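Local coordinates for oxysterol-binding protein homolog 1 (Saccharomyces cerevisiae, PDB 5H28) that transfers lipids such as sterols between membranes without vesicles, and is targeted to the nucleus-vacuole junction by the ankyrin-repeat domain described here, which interacts with NVJ1, at residues Leu225-Asn230 with Thr238-Asp243; Asp11-Gly16 with Gln50-Ala55; Thr110-Val115 with Ser169-Glu174; Asn156-Gly161 with Asp198-Arg203. One frame throughout, in Å; residues are numbered along the deposited sequence.

How the interactions relate
From the N terminus, interaction 2 comes first: it closes a loop of 33 mostly helical residues and sets the end of helix 2-15 against the turn between helices 44-51 and 54-64. Interaction 3 then joins the loop after helix 99-106 to the entry of helix 172-175, near the centre of the chain. It crosses interaction 4, whose first segment lies between the two of interaction 3 and which ties the start of helix 160-167 to that of helix 199-207. Interaction 1 closes a short loop before helix 241-256. It touches interaction 4 where Ile242 packs on Val199, while its centre lies about 66 Å from that of interaction 2.

Interaction 1: residues Leu225-Asn230 with Thr238-Asp243; sequences LVRKVN and TKIAID
Two waters carry the polar part of the contact between Arg227 and Asp243. One accepts from the backbone N of Arg227 and donates to Asp243 OD1, 2.6 Å from that oxygen. The other lies in the guanidinium plane at its edge, 2.8 Å from Arg227 NH1, and donates to both Asp243 OD2 and the backbone O of Lys239. The direct approach of the charges is longer, 4.1 Å from Arg227 NH1 to Asp243 OD2, beyond a salt bridge, and the guanidinium and carboxylate planes stand 85° apart. Asp243 OD1 instead pairs with Arg197, so the buried carboxylate is held by a salt bridge on one oxygen and by water on both.

The contact joins the loop 225-230, which makes an inverse gamma turn at Lys228, to the first turn of helix 241-256, with Ile240 at the N-cap position, in the C-terminal part of the ankyrin-repeat domain.

Van der Waals contact fills in around the waters. The aliphatic part of Arg227 runs past the carboxylate, with CG 3.3 Å from Asp243 OD1, and a bend at chi3 (66°) turns the chain before it reaches the guanidinium. Val226 lays CG1 against the backbone O of Asp243 at 3.7 Å, and its side chain also meets Leu246 and Leu250 further along the helix. The side chains of Val229 and Ile240 also come together, but their modelled approach is too close to be trusted in detail.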
loop_
_atom_site.group_PDB
_atom_site.type_symbol
_atom_site.label_atom_id
_atom_site.label_comp_id
_atom_site.label_asym_id
_atom_site.label_seq_id
_atom_site.Cartn_x
_atom_site.Cartn_y
_atom_site.Cartn_z
ATOM N N LEU A 225 -18.647 -14.128 20.376
ATOM C CA LEU A 225 -17.764 -15.288 20.298
ATOM C C LEU A 225 -16.983 -15.493 21.594
ATOM O O LEU A 225 -16.159 -16.407 21.705
ATOM C CB LEU A 225 -16.814 -15.134 19.109
ATOM C CG LEU A 225 -17.533 -15.096 17.755
ATOM C CD1 LEU A 225 -16.525 -14.844 16.641
ATOM C CD2 LEU A 225 -18.270 -16.412 17.524
ATOM N N VAL A 226 -17.238 -14.627 22.568
ATOM C CA VAL A 226 -16.602 -14.733 23.873
ATOM C C VAL A 226 -17.382 -15.806 24.630
ATOM O O VAL A 226 -18.586 -15.964 24.412
ATOM C CB VAL A 226 -16.702 -13.400 24.655
ATOM C CG1 VAL A 226 -16.163 -13.574 26.066
ATOM C CG2 VAL A 226 -15.925 -12.312 23.933
ATOM N N ARG A 227 -16.701 -16.555 25.494
ATOM C CA ARG A 227 -17.371 -17.588 26.281
ATOM C C ARG A 227 -18.529 -16.954 27.037
ATOM O O ARG A 227 -18.403 -15.851 27.566
ATOM C CB ARG A 227 -16.417 -18.221 27.296
ATOM C CG ARG A 227 -15.395 -19.186 26.730
ATOM C CD ARG A 227 -14.804 -20.014 27.865
ATOM N NE ARG A 227 -15.807 -20.891 28.467
ATOM C CZ ARG A 227 -15.697 -21.453 29.668
ATOM N NH1 ARG A 227 -14.622 -21.232 30.414
ATOM N NH2 ARG A 227 -16.659 -22.246 30.122
ATOM N N LYS A 228 -19.657 -17.653 27.089
ATOM C CA LYS A 228 -20.829 -17.140 27.783
ATOM C C LYS A 228 -20.636 -17.194 29.295
ATOM O O LYS A 228 -20.997 -18.181 29.934
ATOM C CB LYS A 228 -22.067 -17.957 27.403
ATOM C CG LYS A 228 -22.337 -18.060 25.908
ATOM C CD LYS A 228 -22.531 -16.695 25.263
ATOM C CE LYS A 228 -23.095 -16.834 23.855
ATOM N NZ LYS A 228 -22.293 -17.765 23.016
ATOM N N VAL A 229 -20.064 -16.139 29.867
ATOM C CA VAL A 229 -19.850 -16.103 31.309
ATOM C C VAL A 229 -20.577 -14.913 31.937
ATOM O O VAL A 229 -20.775 -13.883 31.291
ATOM C CB VAL A 229 -18.346 -16.045 31.652
ATOM C CG1 VAL A 229 -17.802 -14.642 31.439
ATOM C CG2 VAL A 229 -18.135 -16.513 33.074
ATOM N N ASN A 230 -20.961 -15.062 33.201
ATOM C CA ASN A 230 -21.710 -14.034 33.923
ATOM C C ASN A 230 -20.928 -12.863 34.523
ATOM O O ASN A 230 -21.236 -11.701 34.261
ATOM C CB ASN A 230 -22.523 -14.692 35.045
ATOM C CG ASN A 230 -23.464 -15.770 34.537
ATOM O OD1 ASN A 230 -24.144 -16.434 35.322
ATOM N ND2 ASN A 230 -23.510 -15.949 33.223
ATOM N N THR A 238 -10.548 -16.238 38.876
ATOM C CA THR A 238 -9.356 -16.624 38.132
ATOM C C THR A 238 -9.542 -17.597 36.972
ATOM O O THR A 238 -8.859 -17.480 35.955
ATOM C CB THR A 238 -8.279 -17.211 39.075
ATOM O OG1 THR A 238 -8.776 -18.402 39.690
ATOM C CG2 THR A 238 -7.912 -16.203 40.152
ATOM N N LYS A 239 -10.467 -18.543 37.095
ATOM C CA LYS A 239 -10.646 -19.523 36.030
ATOM C C LYS A 239 -11.373 -19.033 34.780
ATOM O O LYS A 239 -11.451 -19.746 33.780
ATOM C CB LYS A 239 -11.302 -20.783 36.603
ATOM C CG LYS A 239 -10.454 -21.432 37.701
ATOM C CD LYS A 239 -9.041 -21.765 37.199
ATOM C CE LYS A 239 -8.127 -22.253 38.318
ATOM N NZ LYS A 239 -7.812 -21.181 39.302
ATOM N N ILE A 240 -11.894 -17.811 34.828
ATOM C CA ILE A 240 -12.571 -17.222 33.673
ATOM C C ILE A 240 -12.068 -15.795 33.470
ATOM O O ILE A 240 -12.701 -14.994 32.782
ATOM C CB ILE A 240 -14.111 -17.185 33.840
ATOM C CG1 ILE A 240 -14.486 -16.475 35.143
ATOM C CG2 ILE A 240 -14.672 -18.599 33.804
ATOM C CD1 ILE A 240 -15.970 -16.212 35.280
ATOM N N ALA A 241 -10.911 -15.491 34.055
ATOM C CA ALA A 241 -10.322 -14.159 33.956
ATOM C C ALA A 241 -10.070 -13.697 32.523
ATOM O O ALA A 241 -10.336 -12.544 32.187
ATOM C CB ALA A 241 -9.023 -14.102 34.754
ATOM N N ILE A 242 -9.558 -14.588 31.680
ATOM C CA ILE A 242 -9.284 -14.232 30.291
ATOM C C ILE A 242 -10.565 -13.859 29.553
ATOM O O ILE A 242 -10.590 -12.903 28.780
ATOM C CB ILE A 242 -8.581 -15.391 29.546
ATOM C CG1 ILE A 242 -7.148 -15.538 30.064
ATOM C CG2 ILE A 242 -8.584 -15.136 28.040
ATOM C CD1 ILE A 242 -6.392 -16.700 29.456
ATOM N N ASP A 243 -11.628 -14.610 29.807
ATOM C CA ASP A 243 -12.911 -14.362 29.166
ATOM C C ASP A 243 -13.483 -13.029 29.627
ATOM O O ASP A 243 -14.064 -12.282 28.837
ATOM C CB ASP A 243 -13.853 -15.511 29.494
ATOM C CG ASP A 243 -13.242 -16.855 29.153
ATOM O OD1 ASP A 243 -13.122 -17.163 27.949
ATOM O OD2 ASP A 243 -12.854 -17.589 30.086
HETATM O O HOH W 1 -13.975 -16.108 25.721
HETATM O O HOH W 2 -12.206 -19.963 30.920
#

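Interaction 2: residues Asp11-Gly16 with Gln50-Ala55; sequences DALRQG and QVAPMA
Val51 sets one methyl, CG2, into the angle between Leu13 and Arg14. It lies 3.6 Å from Leu13 CB and 3.8 Å from Arg14 CG, both near the roots of their side chains. The chi1 of Val51 (-47°) puts CG2 between its own backbone N and carbonyl carbon, and from there this methyl reaches both neighbours on helix 2-15. Its other methyl, CG1, lies obliquely to the guanidinium of Arg14. Although the CB of Arg14 points away from the partner segment, the chain stays extended from CG to NE (chi2 -162°) and passes obliquely across Val51.

Leu13 meets Val51 through CB, and its side chain also touches Tyr47 and Ala48 of helix 44-51 and Leu21 of helix 18-28. Next along the turn, Ala52 brings its methyl 3.6 Å from the backbone O of Leu13. The ring of Pro53 follows, its CD 3.7 Å from the CA of Gly16, which has positive phi just past the end of helix 2-15.

The contact thus fits the C-terminal end of helix 2-15 against the turn between helices 44-51 and 54-64, which belongs to the first predicted ankyrin repeat. With no hydrogen bond between the two segments, the contact is van der Waals packing, mostly carbon on carbon, with the Ala52 methyl against a helix carbonyl oxygen.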
loop_
_atom_site.group_PDB
_atom_site.type_symbol
_atom_site.label_atom_id
_atom_site.label_comp_id
_atom_site.label_asym_id
_atom_site.label_seq_id
_atom_site.Cartn_x
_atom_site.Cartn_y
_atom_site.Cartn_z
ATOM N N ASP A 11 15.043 16.366 -23.088
ATOM C CA ASP A 11 15.933 16.172 -24.227
ATOM C C ASP A 11 16.800 14.938 -24.017
ATOM O O ASP A 11 16.970 14.120 -24.926
ATOM C CB ASP A 11 16.813 17.413 -24.421
ATOM C CG ASP A 11 17.549 17.408 -25.751
ATOM O OD1 ASP A 11 16.893 17.258 -26.803
ATOM O OD2 ASP A 11 18.785 17.564 -25.747
ATOM N N ALA A 12 17.342 14.798 -22.813
ATOM C CA ALA A 12 18.183 13.653 -22.488
ATOM C C ALA A 12 17.363 12.360 -22.482
ATOM O O ALA A 12 17.821 11.319 -22.960
ATOM C CB ALA A 12 18.848 13.863 -21.128
ATOM N N LEU A 13 16.151 12.426 -21.945
ATOM C CA LEU A 13 15.304 11.243 -21.891
ATOM C C LEU A 13 14.912 10.762 -23.283
ATOM O O LEU A 13 14.900 9.554 -23.541
ATOM C CB LEU A 13 14.055 11.526 -21.047
ATOM C CG LEU A 13 14.309 11.718 -19.544
ATOM C CD1 LEU A 13 13.052 12.229 -18.867
ATOM C CD2 LEU A 13 14.750 10.404 -18.910
ATOM N N ARG A 14 14.604 11.692 -24.182
ATOM C CA ARG A 14 14.222 11.314 -25.538
ATOM C C ARG A 14 15.371 10.633 -26.264
ATOM O O ARG A 14 15.153 9.725 -27.068
ATOM C CB ARG A 14 13.765 12.530 -26.349
ATOM C CG ARG A 14 12.490 13.182 -25.852
ATOM C CD ARG A 14 11.881 14.075 -26.921
ATOM N NE ARG A 14 10.800 14.901 -26.393
ATOM C CZ ARG A 14 10.986 16.043 -25.738
ATOM N NH1 ARG A 14 9.943 16.727 -25.286
ATOM N NH2 ARG A 14 12.214 16.510 -25.553
ATOM N N GLN A 15 16.595 11.071 -25.982
ATOM C CA GLN A 15 17.763 10.481 -26.620
ATOM C C GLN A 15 17.933 9.016 -26.231
ATOM O O GLN A 15 18.582 8.249 -26.938
ATOM C CB GLN A 15 19.019 11.286 -26.288
ATOM C CG GLN A 15 19.249 12.434 -27.259
ATOM C CD GLN A 15 20.478 13.248 -26.925
ATOM O OE1 GLN A 15 21.538 12.700 -26.625
ATOM N NE2 GLN A 15 20.347 14.569 -26.990
ATOM N N GLY A 16 17.356 8.642 -25.093
ATOM C CA GLY A 16 17.387 7.258 -24.649
ATOM C C GLY A 16 18.628 6.595 -24.074
ATOM O O GLY A 16 18.669 5.368 -23.995
ATOM N N GLN A 50 6.742 9.115 -20.318
ATOM C CA GLN A 50 6.191 9.740 -21.508
ATOM C C GLN A 50 7.073 9.698 -22.750
ATOM O O GLN A 50 6.559 9.622 -23.864
ATOM C CB GLN A 50 5.828 11.200 -21.221
ATOM C CG GLN A 50 4.732 11.375 -20.193
ATOM C CD GLN A 50 4.214 12.795 -20.137
ATOM O OE1 GLN A 50 4.973 13.741 -19.925
ATOM N NE2 GLN A 50 2.908 12.951 -20.326
ATOM N N VAL A 51 8.392 9.726 -22.574
ATOM C CA VAL A 51 9.271 9.773 -23.741
ATOM C C VAL A 51 10.430 8.789 -23.866
ATOM O O VAL A 51 10.937 8.580 -24.971
ATOM C CB VAL A 51 9.892 11.192 -23.888
ATOM C CG1 VAL A 51 8.819 12.255 -23.736
ATOM C CG2 VAL A 51 11.001 11.397 -22.854
ATOM N N ALA A 52 10.844 8.176 -22.764
ATOM C CA ALA A 52 12.007 7.292 -22.785
ATOM C C ALA A 52 11.795 5.806 -23.051
ATOM O O ALA A 52 10.704 5.275 -22.857
ATOM C CB ALA A 52 12.784 7.463 -21.476
ATOM N N PRO A 53 12.855 5.119 -23.514
ATOM C CA PRO A 53 12.809 3.684 -23.803
ATOM C C PRO A 53 12.710 2.917 -22.487
ATOM O O PRO A 53 13.104 3.419 -21.432
ATOM C CB PRO A 53 14.144 3.422 -24.501
ATOM C CG PRO A 53 14.482 4.741 -25.114
ATOM C CD PRO A 53 14.105 5.709 -24.020
ATOM N N MET A 54 12.184 1.702 -22.557
ATOM C CA MET A 54 12.040 0.854 -21.382
ATOM C C MET A 54 13.347 0.715 -20.600
ATOM O O MET A 54 13.348 0.746 -19.367
ATOM C CB MET A 54 11.544 -0.531 -21.812
ATOM C CG MET A 54 11.635 -1.603 -20.733
ATOM S SD MET A 54 10.562 -1.300 -19.328
ATOM C CE MET A 54 9.284 -2.531 -19.615
ATOM N N ALA A 55 14.456 0.554 -21.316
ATOM C CA ALA A 55 15.757 0.398 -20.674
ATOM C C ALA A 55 16.060 1.551 -19.722
ATOM O O ALA A 55 16.560 1.339 -18.616
ATOM C CB ALA A 55 16.854 0.287 -21.730
#

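Interaction 3: residues Thr110-Val115 with Ser169-Glu174; sequences TINDCV and SPRNAE
Asp113 OD1 accepts from Arg171 NE at 2.9 Å, the shortest polar bond of the contact, with an N-H...O angle of 138°. The nitrogen comes from above the carboxylate plane, 53° out of it, and the two charged groups stand nearly at right angles. A second, weak bond runs from Arg171 NH2 to Asp113 OD2 at 3.2 Å. Arg140 of helix 130-156 forms a further salt bridge with OD2, so two arginines share this buried carboxylate.

Arg171 reaches it as a fully extended chain, its CG turned anti to the backbone N (chi1 -169°). On the way CD passes 3.4 Å from the backbone O of Ile111. One face of the guanidinium meets the CG2 methyl of Ile111, 3.7 Å from NH1, and Tyr143 makes a cation-pi contact with the arginine.

The loop after helix 99-106 shapes its side of the contact through an Asx turn: Asn112 OD1 accepts from Cys114 N, inside a type I turn from Asn112 to Val115. The same OD1 lies 3.6 Å from Arg171 CA. In the other segment, Ser169 OG accepts from Asn172 N in a capping bond at the entry to helix 172-175. Cys114 SG rests 4.0 Å from Glu174 CB.

Near the middle of the chain, the contact links the end of the second predicted ankyrin repeat to a later helix. With two arginines about it, the carboxylate of Asp113 is probably kept charged, and the pairing supplies a buried counter-charge for Arg171.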
loop_
_atom_site.group_PDB
_atom_site.type_symbol
_atom_site.label_atom_id
_atom_site.label_comp_id
_atom_site.label_asym_id
_atom_site.label_seq_id
_atom_site.Cartn_x
_atom_site.Cartn_y
_atom_site.Cartn_z
ATOM N N THR A 110 7.422 -1.265 -3.949
ATOM C CA THR A 110 6.765 -0.095 -3.372
ATOM C C THR A 110 5.613 0.511 -4.163
ATOM O O THR A 110 5.117 1.576 -3.806
ATOM C CB THR A 110 7.779 1.037 -3.116
ATOM O OG1 THR A 110 8.305 1.501 -4.367
ATOM C CG2 THR A 110 8.918 0.545 -2.243
ATOM N N ILE A 111 5.174 -0.155 -5.223
ATOM C CA ILE A 111 4.090 0.392 -6.028
ATOM C C ILE A 111 2.769 0.450 -5.262
ATOM O O ILE A 111 2.482 -0.409 -4.427
ATOM C CB ILE A 111 3.877 -0.443 -7.327
ATOM C CG1 ILE A 111 3.045 0.355 -8.335
ATOM C CG2 ILE A 111 3.177 -1.764 -7.007
ATOM C CD1 ILE A 111 3.768 1.564 -8.909
ATOM N N ASN A 112 1.989 1.494 -5.521
ATOM C CA ASN A 112 0.666 1.621 -4.924
ATOM C C ASN A 112 -0.267 1.950 -6.082
ATOM O O ASN A 112 -0.393 3.114 -6.475
ATOM C CB ASN A 112 0.592 2.745 -3.888
ATOM C CG ASN A 112 -0.788 2.848 -3.263
ATOM O OD1 ASN A 112 -1.699 2.105 -3.633
ATOM N ND2 ASN A 112 -0.955 3.766 -2.320
ATOM N N ASP A 113 -0.907 0.925 -6.637
ATOM C CA ASP A 113 -1.809 1.110 -7.765
ATOM C C ASP A 113 -3.196 1.611 -7.375
ATOM O O ASP A 113 -4.085 1.681 -8.215
ATOM C CB ASP A 113 -1.916 -0.196 -8.574
ATOM C CG ASP A 113 -2.443 -1.366 -7.755
ATOM O OD1 ASP A 113 -2.374 -1.315 -6.511
ATOM O OD2 ASP A 113 -2.913 -2.356 -8.365
ATOM N N CYS A 114 -3.374 1.982 -6.110
ATOM C CA CYS A 114 -4.672 2.471 -5.648
ATOM C C CYS A 114 -4.743 3.984 -5.501
ATOM O O CYS A 114 -5.769 4.517 -5.090
ATOM C CB CYS A 114 -5.043 1.822 -4.316
ATOM S SG CYS A 114 -5.399 0.065 -4.448
ATOM N N VAL A 115 -3.660 4.677 -5.826
ATOM C CA VAL A 115 -3.645 6.130 -5.724
ATOM C C VAL A 115 -4.695 6.746 -6.654
ATOM O O VAL A 115 -4.833 6.345 -7.810
ATOM C CB VAL A 115 -2.251 6.695 -6.081
ATOM C CG1 VAL A 115 -2.275 8.216 -6.035
ATOM C CG2 VAL A 115 -1.206 6.160 -5.106
ATOM N N SER A 169 1.924 -0.853 4.930
ATOM C CA SER A 169 2.057 -0.700 3.484
ATOM C C SER A 169 0.963 0.188 2.906
ATOM O O SER A 169 -0.227 -0.081 3.084
ATOM C CB SER A 169 1.996 -2.068 2.802
ATOM O OG SER A 169 1.694 -1.931 1.423
ATOM N N PRO A 170 1.349 1.263 2.198
ATOM C CA PRO A 170 0.339 2.152 1.616
ATOM C C PRO A 170 -0.637 1.409 0.700
ATOM O O PRO A 170 -1.837 1.660 0.725
ATOM C CB PRO A 170 1.184 3.178 0.862
ATOM C CG PRO A 170 2.421 3.261 1.703
ATOM C CD PRO A 170 2.705 1.804 1.998
ATOM N N ARG A 171 -0.113 0.485 -0.099
ATOM C CA ARG A 171 -0.948 -0.278 -1.017
ATOM C C ARG A 171 -1.922 -1.198 -0.283
ATOM O O ARG A 171 -3.060 -1.374 -0.709
ATOM C CB ARG A 171 -0.076 -1.111 -1.956
ATOM C CG ARG A 171 -0.840 -1.729 -3.113
ATOM C CD ARG A 171 0.042 -2.652 -3.927
ATOM N NE ARG A 171 -0.634 -3.110 -5.134
ATOM C CZ ARG A 171 -0.123 -3.989 -5.988
ATOM N NH1 ARG A 171 1.076 -4.510 -5.766
ATOM N NH2 ARG A 171 -0.811 -4.342 -7.065
ATOM N N ASN A 172 -1.478 -1.786 0.820
ATOM C CA ASN A 172 -2.350 -2.683 1.563
ATOM C C ASN A 172 -3.462 -1.964 2.309
ATOM O O ASN A 172 -4.451 -2.579 2.694
ATOM C CB ASN A 172 -1.530 -3.540 2.524
ATOM C CG ASN A 172 -0.679 -4.556 1.798
ATOM O OD1 ASN A 172 -0.905 -4.840 0.617
ATOM N ND2 ASN A 172 0.297 -5.121 2.496
ATOM N N ALA A 173 -3.309 -0.657 2.501
ATOM C CA ALA A 173 -4.332 0.115 3.191
ATOM C C ALA A 173 -5.674 -0.036 2.471
ATOM O O ALA A 173 -6.730 0.004 3.101
ATOM C CB ALA A 173 -3.929 1.578 3.246
ATOM N N GLU A 174 -5.627 -0.218 1.153
ATOM C CA GLU A 174 -6.841 -0.375 0.356
ATOM C C GLU A 174 -7.047 -1.773 -0.226
ATOM O O GLU A 174 -8.167 -2.130 -0.592
ATOM C CB GLU A 174 -6.860 0.641 -0.792
ATOM C CG GLU A 174 -7.798 1.821 -0.579
ATOM C CD GLU A 174 -7.425 2.667 0.622
ATOM O OE1 GLU A 174 -6.309 3.229 0.632
ATOM O OE2 GLU A 174 -8.248 2.769 1.556
#

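Interaction 4: residues Asn156-Gly161 with Asp198-Arg203; sequences NNRDFG and DVIMCR
The contact sets the Schellman turn that ends helix 130-156, and the start of helix 160-167 right after it, against the N-cap of helix 199-207 in the third predicted ankyrin repeat. Arg158, the positive-phi residue of the Schellman motif, grips Asp198 side-on with two nitrogens, one to each oxygen. Its NE donates to OD2 of Asp198 at 2.7 Å, and its NH2 to OD1 of Asp198 at 3.0 Å. Both bonds are close to straight (170°) and use syn lone pairs, and the guanidinium and carboxylate planes are nearly coplanar. The arginine chain runs extended from CG to NE, which carries the group across to the aspartate.

Asp198 works twice, because it is also the N-cap of helix 199-207. Its OD1 accepts from Met201 N at 3.1 Å, met from above the carboxylate plane, while Arg158 NH2 approaches from the syn side. The cap and the salt bridge therefore share one oxygen, and together they fix the rotation of the carboxylate.

Apolar groups line the rest. Phe160 lays CE2 over one face of the Arg158 guanidinium, 3.7 Å above its plane and offset toward the rim. The ring also makes an oblique Met-aromatic contact with Met201, whose chain bends at chi2 (59°) and chi3, and Met201 CE lies 3.6 Å from Phe160 CE1. The Ile200 and Phe160 side chains cross at about a right angle, and Ile200 CB lies 3.4 Å from Arg158 NH2 at the guanidinium edge. Beyond the segments, Phe160 meets the ring of Trp204, and Phe193 of helix 189-196 touches both Asp198 and Met201.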
loop_
_atom_site.group_PDB
_atom_site.type_symbol
_atom_site.label_atom_id
_atom_site.label_comp_id
_atom_site.label_asym_id
_atom_site.label_seq_id
_atom_site.Cartn_x
_atom_site.Cartn_y
_atom_site.Cartn_z
ATOM N N ASN A 156 -1.128 -15.992 11.922
ATOM C CA ASN A 156 -1.186 -17.352 12.443
ATOM C C ASN A 156 0.101 -17.786 13.125
ATOM O O ASN A 156 0.073 -18.629 14.020
ATOM C CB ASN A 156 -1.564 -18.343 11.346
ATOM C CG ASN A 156 -3.038 -18.303 11.031
ATOM O OD1 ASN A 156 -3.866 -18.164 11.932
ATOM N ND2 ASN A 156 -3.379 -18.429 9.757
ATOM N N ASN A 157 1.228 -17.220 12.710
ATOM C CA ASN A 157 2.492 -17.555 13.349
ATOM C C ASN A 157 2.774 -16.516 14.431
ATOM O O ASN A 157 3.808 -16.557 15.094
ATOM C CB ASN A 157 3.636 -17.599 12.330
ATOM C CG ASN A 157 3.590 -18.840 11.458
ATOM O OD1 ASN A 157 3.044 -19.872 11.857
ATOM N ND2 ASN A 157 4.181 -18.755 10.274
ATOM N N ARG A 158 1.830 -15.591 14.596
ATOM C CA ARG A 158 1.911 -14.529 15.598
ATOM C C ARG A 158 3.214 -13.750 15.486
ATOM O O ARG A 158 3.941 -13.576 16.466
ATOM C CB ARG A 158 1.761 -15.124 17.003
ATOM C CG ARG A 158 1.216 -14.155 18.042
ATOM C CD ARG A 158 0.921 -14.897 19.343
ATOM N NE ARG A 158 0.194 -14.090 20.323
ATOM C CZ ARG A 158 0.762 -13.329 21.254
ATOM N NH1 ARG A 158 2.082 -13.259 21.349
ATOM N NH2 ARG A 158 0.004 -12.641 22.098
ATOM N N ASP A 159 3.492 -13.279 14.277
ATOM C CA ASP A 159 4.698 -12.514 13.981
ATOM C C ASP A 159 4.320 -11.035 13.896
ATOM O O ASP A 159 3.942 -10.542 12.829
ATOM C CB ASP A 159 5.277 -12.981 12.645
ATOM C CG ASP A 159 6.590 -12.310 12.303
ATOM O OD1 ASP A 159 6.893 -11.245 12.874
ATOM O OD2 ASP A 159 7.315 -12.851 11.443
ATOM N N PHE A 160 4.426 -10.327 15.015
ATOM C CA PHE A 160 4.071 -8.912 15.045
ATOM C C PHE A 160 4.950 -8.037 14.161
ATOM O O PHE A 160 4.484 -7.035 13.629
ATOM C CB PHE A 160 4.077 -8.397 16.489
ATOM C CG PHE A 160 2.917 -8.894 17.307
ATOM C CD1 PHE A 160 1.618 -8.477 17.023
ATOM C CD2 PHE A 160 3.118 -9.794 18.346
ATOM C CE1 PHE A 160 0.537 -8.952 17.761
ATOM C CE2 PHE A 160 2.045 -10.277 19.091
ATOM C CZ PHE A 160 0.751 -9.855 18.798
ATOM N N GLY A 161 6.215 -8.407 13.998
ATOM C CA GLY A 161 7.083 -7.626 13.136
ATOM C C GLY A 161 6.557 -7.673 11.712
ATOM O O GLY A 161 6.437 -6.648 11.041
ATOM N N ASP A 198 -6.713 -15.075 22.448
ATOM C CA ASP A 198 -5.413 -14.401 22.466
ATOM C C ASP A 198 -5.757 -12.920 22.606
ATOM O O ASP A 198 -5.937 -12.222 21.606
ATOM C CB ASP A 198 -4.674 -14.640 21.145
ATOM C CG ASP A 198 -3.272 -14.039 21.128
ATOM O OD1 ASP A 198 -2.972 -13.157 21.960
ATOM O OD2 ASP A 198 -2.474 -14.440 20.255
ATOM N N VAL A 199 -5.848 -12.446 23.843
ATOM C CA VAL A 199 -6.216 -11.053 24.094
ATOM C C VAL A 199 -5.220 -10.026 23.561
ATOM O O VAL A 199 -5.622 -8.976 23.055
ATOM C CB VAL A 199 -6.446 -10.803 25.601
ATOM C CG1 VAL A 199 -6.957 -9.386 25.823
ATOM C CG2 VAL A 199 -7.456 -11.807 26.143
ATOM N N ILE A 200 -3.928 -10.314 23.665
ATOM C CA ILE A 200 -2.929 -9.383 23.164
ATOM C C ILE A 200 -3.119 -9.167 21.665
ATOM O O ILE A 200 -3.085 -8.029 21.191
ATOM C CB ILE A 200 -1.493 -9.884 23.449
ATOM C CG1 ILE A 200 -1.218 -9.809 24.954
ATOM C CG2 ILE A 200 -0.475 -9.051 22.675
ATOM C CD1 ILE A 200 0.162 -10.277 25.350
ATOM N N MET A 201 -3.331 -10.246 20.917
ATOM C CA MET A 201 -3.534 -10.100 19.481
ATOM C C MET A 201 -4.825 -9.333 19.212
ATOM O O MET A 201 -4.879 -8.505 18.303
ATOM C CB MET A 201 -3.591 -11.462 18.787
ATOM C CG MET A 201 -3.832 -11.372 17.275
ATOM S SD MET A 201 -2.567 -10.432 16.377
ATOM C CE MET A 201 -1.282 -11.664 16.272
ATOM N N CYS A 202 -5.866 -9.608 19.995
ATOM C CA CYS A 202 -7.127 -8.896 19.810
ATOM C C CYS A 202 -6.898 -7.396 19.994
ATOM O O CYS A 202 -7.365 -6.594 19.187
ATOM C CB CYS A 202 -8.185 -9.387 20.803
ATOM S SG CYS A 202 -8.869 -11.018 20.428
ATOM N N ARG A 203 -6.175 -7.020 21.048
ATOM C CA ARG A 203 -5.888 -5.612 21.314
ATOM C C ARG A 203 -5.114 -4.998 20.151
ATOM O O ARG A 203 -5.408 -3.882 19.723
ATOM C CB ARG A 203 -5.073 -5.460 22.604
ATOM C CG ARG A 203 -5.824 -5.805 23.878
ATOM C CD ARG A 203 -4.899 -5.706 25.088
ATOM N NE ARG A 203 -5.545 -6.154 26.320
ATOM C CZ ARG A 203 -6.490 -5.478 26.964
ATOM N NH1 ARG A 203 -6.907 -4.307 26.501
ATOM N NH2 ARG A 203 -7.031 -5.978 28.065
#